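Local atomic coordinates of cyclic UMP-AMP synthase (Rhodothermus marinus SG0.5JP17-172, PDB entry 6E0K), a protein that uses magnesium to make the second messenger 3',3'-cUAMP from UTP and ATP, a signal that triggers abortive infection in a CBASS antiphage defence system. Residues Lys40-Leu45 against Tyr167-Tyr172; Gly115-Lys120 against Pro158-Trp163. All blocks are in the same frame, centred on the assembly; numbering follows the deposited sequence.

Contact 1. Residues Lys40-Leu45 against Tyr167-Tyr172; sequences KPEVYL and YPKLHY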
loop_
_atom_site.group_PDB
_atom_site.type_symbol
_atom_site.label_atom_id
_atom_site.label_comp_id
_atom_site.label_asym_id
_atom_site.label_seq_id
_atom_site.Cartn_x
_atom_site.Cartn_y
_atom_site.Cartn_z
ATOM N N LYS A 40 -0.871 8.278 -23.431
ATOM C CA LYS A 40 -0.888 6.879 -23.045
ATOM C C LYS A 40 -0.514 6.753 -21.575
ATOM O O LYS A 40 0.518 7.293 -21.161
ATOM C CB LYS A 40 0.089 6.101 -23.896
ATOM C CG LYS A 40 0.108 4.641 -23.622
ATOM C CD LYS A 40 1.121 4.012 -24.539
ATOM C CE LYS A 40 1.098 2.530 -24.410
ATOM N NZ LYS A 40 1.946 1.936 -25.484
ATOM N N PRO A 41 -1.308 6.076 -20.755
ATOM C CA PRO A 41 -1.010 6.030 -19.324
ATOM C C PRO A 41 0.125 5.071 -19.014
ATOM O O PRO A 41 0.454 4.169 -19.791
ATOM C CB PRO A 41 -2.319 5.539 -18.703
ATOM C CG PRO A 41 -2.918 4.683 -19.792
ATOM C CD PRO A 41 -2.580 5.404 -21.074
ATOM N N GLU A 42 0.735 5.288 -17.856
ATOM C CA GLU A 42 1.679 4.299 -17.361
ATOM C C GLU A 42 0.937 3.267 -16.527
ATOM O O GLU A 42 -0.158 3.514 -16.007
ATOM C CB GLU A 42 2.802 4.946 -16.549
ATOM C CG GLU A 42 2.355 5.573 -15.253
ATOM C CD GLU A 42 3.527 6.043 -14.395
ATOM O OE1 GLU A 42 4.561 5.346 -14.343
ATOM O OE2 GLU A 42 3.409 7.113 -13.775
ATOM N N VAL A 43 1.532 2.081 -16.427
ATOM C CA VAL A 43 0.939 0.971 -15.702
ATOM C C VAL A 43 2.001 0.455 -14.751
ATOM O O VAL A 43 3.078 0.035 -15.195
ATOM C CB VAL A 43 0.474 -0.150 -16.650
ATOM C CG1 VAL A 43 -0.270 -1.233 -15.873
ATOM C CG2 VAL A 43 -0.380 0.424 -17.771
ATOM N N TYR A 44 1.717 0.495 -13.453
ATOM C CA TYR A 44 2.675 0.004 -12.478
ATOM C C TYR A 44 1.947 -0.675 -11.328
ATOM O O TYR A 44 0.732 -0.551 -11.169
ATOM C CB TYR A 44 3.598 1.130 -11.979
ATOM C CG TYR A 44 2.947 2.317 -11.293
ATOM C CD1 TYR A 44 2.501 3.412 -12.028
ATOM C CD2 TYR A 44 2.824 2.361 -9.902
ATOM C CE1 TYR A 44 1.931 4.520 -11.393
ATOM C CE2 TYR A 44 2.251 3.460 -9.260
ATOM C CZ TYR A 44 1.806 4.527 -10.014
ATOM O OH TYR A 44 1.250 5.619 -9.383
ATOM N N LEU A 45 2.701 -1.448 -10.542
ATOM C CA LEU A 45 2.118 -2.127 -9.402
ATOM C C LEU A 45 2.254 -1.291 -8.148
ATOM O O LEU A 45 3.190 -0.505 -8.004
ATOM C CB LEU A 45 2.787 -3.479 -9.146
ATOM C CG LEU A 45 2.545 -4.505 -10.233
ATOM C CD1 LEU A 45 2.991 -5.865 -9.728
ATOM C CD2 LEU A 45 1.064 -4.516 -10.626
ATOM N N TYR A 167 -0.092 8.384 -2.882
ATOM C CA TYR A 167 1.313 8.559 -3.251
ATOM C C TYR A 167 2.034 7.216 -3.301
ATOM O O TYR A 167 3.031 7.009 -2.602
ATOM C CB TYR A 167 2.003 9.494 -2.265
ATOM C CG TYR A 167 1.385 10.873 -2.175
ATOM C CD1 TYR A 167 0.359 11.149 -1.281
ATOM C CD2 TYR A 167 1.843 11.893 -2.998
ATOM C CE1 TYR A 167 -0.200 12.449 -1.216
ATOM C CE2 TYR A 167 1.307 13.168 -2.937
ATOM C CZ TYR A 167 0.289 13.436 -2.056
ATOM O OH TYR A 167 -0.237 14.720 -2.023
ATOM N N PRO A 168 1.565 6.283 -4.130
ATOM C CA PRO A 168 2.167 4.937 -4.120
ATOM C C PRO A 168 3.631 4.912 -4.526
ATOM O O PRO A 168 4.391 4.068 -4.021
ATOM C CB PRO A 168 1.295 4.157 -5.114
ATOM C CG PRO A 168 0.771 5.213 -6.053
ATOM C CD PRO A 168 0.538 6.421 -5.185
ATOM N N LYS A 169 4.060 5.799 -5.429
ATOM C CA LYS A 169 5.466 5.793 -5.817
ATOM C C LYS A 169 6.360 6.178 -4.646
ATOM O O LYS A 169 7.450 5.617 -4.487
ATOM C CB LYS A 169 5.697 6.739 -6.990
ATOM C CG LYS A 169 4.933 6.356 -8.238
ATOM C CD LYS A 169 5.257 7.323 -9.350
ATOM C CE LYS A 169 4.553 6.926 -10.642
ATOM N NZ LYS A 169 4.820 7.915 -11.727
ATOM N N LEU A 170 5.931 7.150 -3.835
ATOM C CA LEU A 170 6.721 7.533 -2.671
ATOM C C LEU A 170 6.677 6.459 -1.597
ATOM O O LEU A 170 7.686 6.210 -0.924
ATOM C CB LEU A 170 6.230 8.858 -2.096
ATOM C CG LEU A 170 6.497 10.042 -3.013
ATOM C CD1 LEU A 170 5.923 11.294 -2.380
ATOM C CD2 LEU A 170 7.980 10.179 -3.247
ATOM N N HIS A 171 5.518 5.824 -1.414
ATOM C CA HIS A 171 5.438 4.667 -0.522
ATOM C C HIS A 171 6.485 3.624 -0.907
ATOM O O HIS A 171 7.242 3.145 -0.056
ATOM C CB HIS A 171 4.025 4.072 -0.559
ATOM C CG HIS A 171 3.841 2.879 0.329
ATOM N ND1 HIS A 171 3.298 2.967 1.590
ATOM C CD2 HIS A 171 4.127 1.568 0.132
ATOM C CE1 HIS A 171 3.260 1.766 2.139
ATOM N NE2 HIS A 171 3.752 0.898 1.273
ATOM N N TYR A 172 6.564 3.294 -2.198
ATOM C CA TYR A 172 7.534 2.300 -2.653
ATOM C C TYR A 172 8.966 2.778 -2.447
ATOM O O TYR A 172 9.814 2.049 -1.912
ATOM C CB TYR A 172 7.291 1.962 -4.126
ATOM C CG TYR A 172 8.399 1.119 -4.670
ATOM C CD1 TYR A 172 8.539 -0.195 -4.255
ATOM C CD2 TYR A 172 9.323 1.632 -5.569
ATOM C CE1 TYR A 172 9.561 -0.982 -4.739
ATOM C CE2 TYR A 172 10.348 0.850 -6.060
ATOM C CZ TYR A 172 10.465 -0.458 -5.623
ATOM O OH TYR A 172 11.477 -1.264 -6.098
HETATM O O HOH W 1 3.841 1.732 -6.476
#
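K169 NZ is held between two carboxylates: it donates a 2.6 Å hydrogen bond to E42 OE2 as part of a salt bridge, and it forms a second salt bridge with E151 of strand 150-157. The pair joins strand 42-45 of the nucleotidyltransferase sheet to the first turn of helix 168-181, which begins just after the sheet strand 162-166. The ammonium meets OE2 on its syn side, only 15° out of the carboxylate plane, and the same oxygen also accepts a bond from N68 ND2, so both ends of the bridge are shared. E42 and K169 reach towards each other from opposite directions, the lysine fully extended beyond CG. That straight chain crosses the Y44 side chain at about a right angle, bringing K169 CE to 3.6 Å from Y44 CE1. P168 meets the same ring at its edge, near the ring plane, with CG 3.4 Å from Y44 OH and 3.9 Å from Y44 CE2. CB of Y44 points toward the helix, and with CG between the backbone N and the carbonyl carbon (chi1 60°) the ring lies beside K169 and P168; its hydroxyl is hydrogen-bonded to Q66 on the adjacent strand. P168 also touches Q46, which binds UTP and ATP, so the helix start borders the nucleotide site. Beside the proline, a water donates to L45 O at 2.8 Å and more weakly to P168 O at 3.4 Å.

Contact 2. Residues Gly115-Lys120 against Pro158-Trp163; sequences GRKTLK and PSEDRW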
loop_
_atom_site.group_PDB
_atom_site.type_symbol
_atom_site.label_atom_id
_atom_site.label_comp_id
_atom_site.label_asym_id
_atom_site.label_seq_id
_atom_site.Cartn_x
_atom_site.Cartn_y
_atom_site.Cartn_z
ATOM N N GLY A 115 -15.758 -1.500 -9.892
ATOM C CA GLY A 115 -15.903 -1.476 -8.455
ATOM C C GLY A 115 -16.126 -0.060 -7.944
ATOM O O GLY A 115 -16.199 0.903 -8.704
ATOM N N ARG A 116 -16.235 0.042 -6.615
ATOM C CA ARG A 116 -16.434 1.341 -5.974
ATOM C C ARG A 116 -15.314 2.314 -6.327
ATOM O O ARG A 116 -15.565 3.483 -6.652
ATOM C CB ARG A 116 -16.519 1.165 -4.457
ATOM C CG ARG A 116 -17.661 0.285 -3.990
ATOM C CD ARG A 116 -18.998 0.914 -4.323
ATOM N NE ARG A 116 -20.121 0.105 -3.860
ATOM C CZ ARG A 116 -21.395 0.410 -4.076
ATOM N NH1 ARG A 116 -21.704 1.511 -4.750
ATOM N NH2 ARG A 116 -22.359 -0.381 -3.624
ATOM N N LYS A 117 -14.068 1.855 -6.256
ATOM C CA LYS A 117 -12.920 2.719 -6.467
ATOM C C LYS A 117 -11.996 2.215 -7.559
ATOM O O LYS A 117 -11.030 2.908 -7.900
ATOM C CB LYS A 117 -12.118 2.878 -5.166
ATOM C CG LYS A 117 -12.855 3.571 -4.025
ATOM C CD LYS A 117 -11.993 3.589 -2.768
ATOM C CE LYS A 117 -12.512 4.577 -1.738
ATOM N NZ LYS A 117 -13.941 4.339 -1.406
ATOM N N THR A 118 -12.257 1.032 -8.107
ATOM C CA THR A 118 -11.337 0.374 -9.020
ATOM C C THR A 118 -12.114 -0.342 -10.108
ATOM O O THR A 118 -13.321 -0.567 -10.001
ATOM C CB THR A 118 -10.464 -0.664 -8.313
ATOM O OG1 THR A 118 -11.314 -1.650 -7.718
ATOM C CG2 THR A 118 -9.601 -0.013 -7.239
ATOM N N LEU A 119 -11.393 -0.675 -11.171
ATOM C CA LEU A 119 -11.858 -1.589 -12.198
ATOM C C LEU A 119 -11.281 -2.954 -11.863
ATOM O O LEU A 119 -10.072 -3.072 -11.641
ATOM C CB LEU A 119 -11.392 -1.147 -13.590
ATOM C CG LEU A 119 -12.151 -0.098 -14.401
ATOM C CD1 LEU A 119 -11.312 0.366 -15.583
ATOM C CD2 LEU A 119 -13.464 -0.691 -14.888
ATOM N N LYS A 120 -12.134 -3.968 -11.790
ATOM C CA LYS A 120 -11.666 -5.318 -11.513
ATOM C C LYS A 120 -11.554 -6.097 -12.816
ATOM O O LYS A 120 -12.479 -6.090 -13.635
ATOM C CB LYS A 120 -12.599 -6.038 -10.538
ATOM C CG LYS A 120 -12.540 -5.449 -9.113
ATOM C CD LYS A 120 -13.226 -6.358 -8.096
ATOM C CE LYS A 120 -12.569 -6.261 -6.715
ATOM N NZ LYS A 120 -12.409 -4.849 -6.265
ATOM N N PRO A 158 -17.356 8.235 -7.553
ATOM C CA PRO A 158 -18.686 8.779 -7.873
ATOM C C PRO A 158 -19.722 8.555 -6.792
ATOM O O PRO A 158 -20.620 9.392 -6.634
ATOM C CB PRO A 158 -19.052 8.047 -9.170
ATOM C CG PRO A 158 -17.720 7.813 -9.826
ATOM C CD PRO A 158 -16.782 7.480 -8.684
ATOM N N SER A 159 -19.626 7.451 -6.045
ATOM C CA SER A 159 -20.611 7.145 -5.016
ATOM C C SER A 159 -20.454 8.018 -3.785
ATOM O O SER A 159 -21.351 8.034 -2.936
ATOM C CB SER A 159 -20.514 5.669 -4.621
ATOM O OG SER A 159 -19.255 5.363 -4.038
ATOM N N GLU A 160 -19.344 8.745 -3.673
ATOM C CA GLU A 160 -19.073 9.554 -2.499
ATOM C C GLU A 160 -18.802 11.015 -2.826
ATOM O O GLU A 160 -18.546 11.793 -1.903
ATOM C CB GLU A 160 -17.880 8.973 -1.723
ATOM C CG GLU A 160 -18.100 7.528 -1.287
ATOM C CD GLU A 160 -16.862 6.888 -0.702
ATOM O OE1 GLU A 160 -15.812 7.558 -0.657
ATOM O OE2 GLU A 160 -16.936 5.710 -0.287
ATOM N N ASP A 161 -18.875 11.412 -4.095
ATOM C CA ASP A 161 -18.562 12.774 -4.531
ATOM C C ASP A 161 -17.303 13.284 -3.834
ATOM O O ASP A 161 -17.313 14.267 -3.096
ATOM C CB ASP A 161 -19.743 13.722 -4.289
ATOM C CG ASP A 161 -19.441 15.164 -4.715
ATOM O OD1 ASP A 161 -18.594 15.348 -5.622
ATOM O OD2 ASP A 161 -20.025 16.108 -4.124
ATOM N N ARG A 162 -16.204 12.561 -4.023
ATOM C CA ARG A 162 -14.964 13.040 -3.439
ATOM C C ARG A 162 -13.787 12.534 -4.248
ATOM O O ARG A 162 -13.876 11.526 -4.958
ATOM C CB ARG A 162 -14.806 12.618 -1.976
ATOM C CG ARG A 162 -14.306 11.217 -1.782
ATOM C CD ARG A 162 -14.279 10.868 -0.295
ATOM N NE ARG A 162 -14.291 9.425 -0.082
ATOM C CZ ARG A 162 -13.224 8.708 0.254
ATOM N NH1 ARG A 162 -13.336 7.396 0.422
ATOM N NH2 ARG A 162 -12.051 9.300 0.432
ATOM N N TRP A 163 -12.684 13.263 -4.126
ATOM C CA TRP A 163 -11.415 12.899 -4.734
ATOM C C TRP A 163 -10.498 12.297 -3.685
ATOM O O TRP A 163 -10.445 12.767 -2.543
ATOM C CB TRP A 163 -10.731 14.116 -5.357
ATOM C CG TRP A 163 -11.464 14.676 -6.540
ATOM C CD1 TRP A 163 -12.433 15.646 -6.532
ATOM C CD2 TRP A 163 -11.290 14.294 -7.910
ATOM N NE1 TRP A 163 -12.866 15.890 -7.819
ATOM C CE2 TRP A 163 -12.184 15.068 -8.679
ATOM C CE3 TRP A 163 -10.461 13.372 -8.559
ATOM C CZ2 TRP A 163 -12.265 14.957 -10.070
ATOM C CZ3 TRP A 163 -10.560 13.240 -9.933
ATOM C CH2 TRP A 163 -11.456 14.034 -10.677
HETATM O O HOH W 2 -17.858 4.874 -6.363
#
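K117 NZ approaches E160 OE2 to 3.5 Å, a salt bridge across two neighbouring turns: residues 115-118 link strands 112-114 and 119-122, and residues 158-161 link strands 150-157 and 162-166, each joining an antiparallel pair of the nucleotidyltransferase sheet. The closer-knit side of the contact is a three-residue charged network. R162 forms a salt bridge with E160 OE1 through NE, modelled very short and so of doubtful exact length, and a weak bond through NH1; both run within one segment, from the first residue of the strand back to the turn, and E160 CD lies at the edge of the guanidinium, in its plane. The arginine thereby holds the carboxylate from one oxygen while the lysine comes nearest to the other. K117 crosses E160 at about a right angle; its chain runs straight until the last torsion (chi4 54°), where it bends to carry NZ to the acid. R162 NH1 stands 3.6 Å from K117 NZ, and the carboxylate beside both basic groups would probably offset their like charge. R162 also has a long, weak ion pair with E265, an ATP-binding residue.

The other side is looser. There the R116 guanidinium merely skirts the serine, NH1 staying 4.3 Å from S159 CB, and both residues are exposed. What joins the backbones is a water, which donates to R116 O at 2.7 Å and accepts from S159 N at 3.1 Å. This chemistry implies a mainly electrostatic, partly water-mediated link, at a segment that binds UTP.

The two contacts join parts of the chain that flank one sheet, near nucleotide-binding residues. Their centres lie 18 Å apart, and contact 2 is nested within the chain loop that contact 1 closes. Strand 162-166 connects them directly: it leaves the turn of contact 2 and runs into helix 168-181 of contact 1, passing N166, a UTP-binding residue whose side chain is about 4 Å from that of P168. Contact 2 lies near the metal site, the side chain of K117 being about 7 Å from that of D129, which binds magnesium. K120 forms a salt bridge with D129, and T118 OG1 a hydrogen bond.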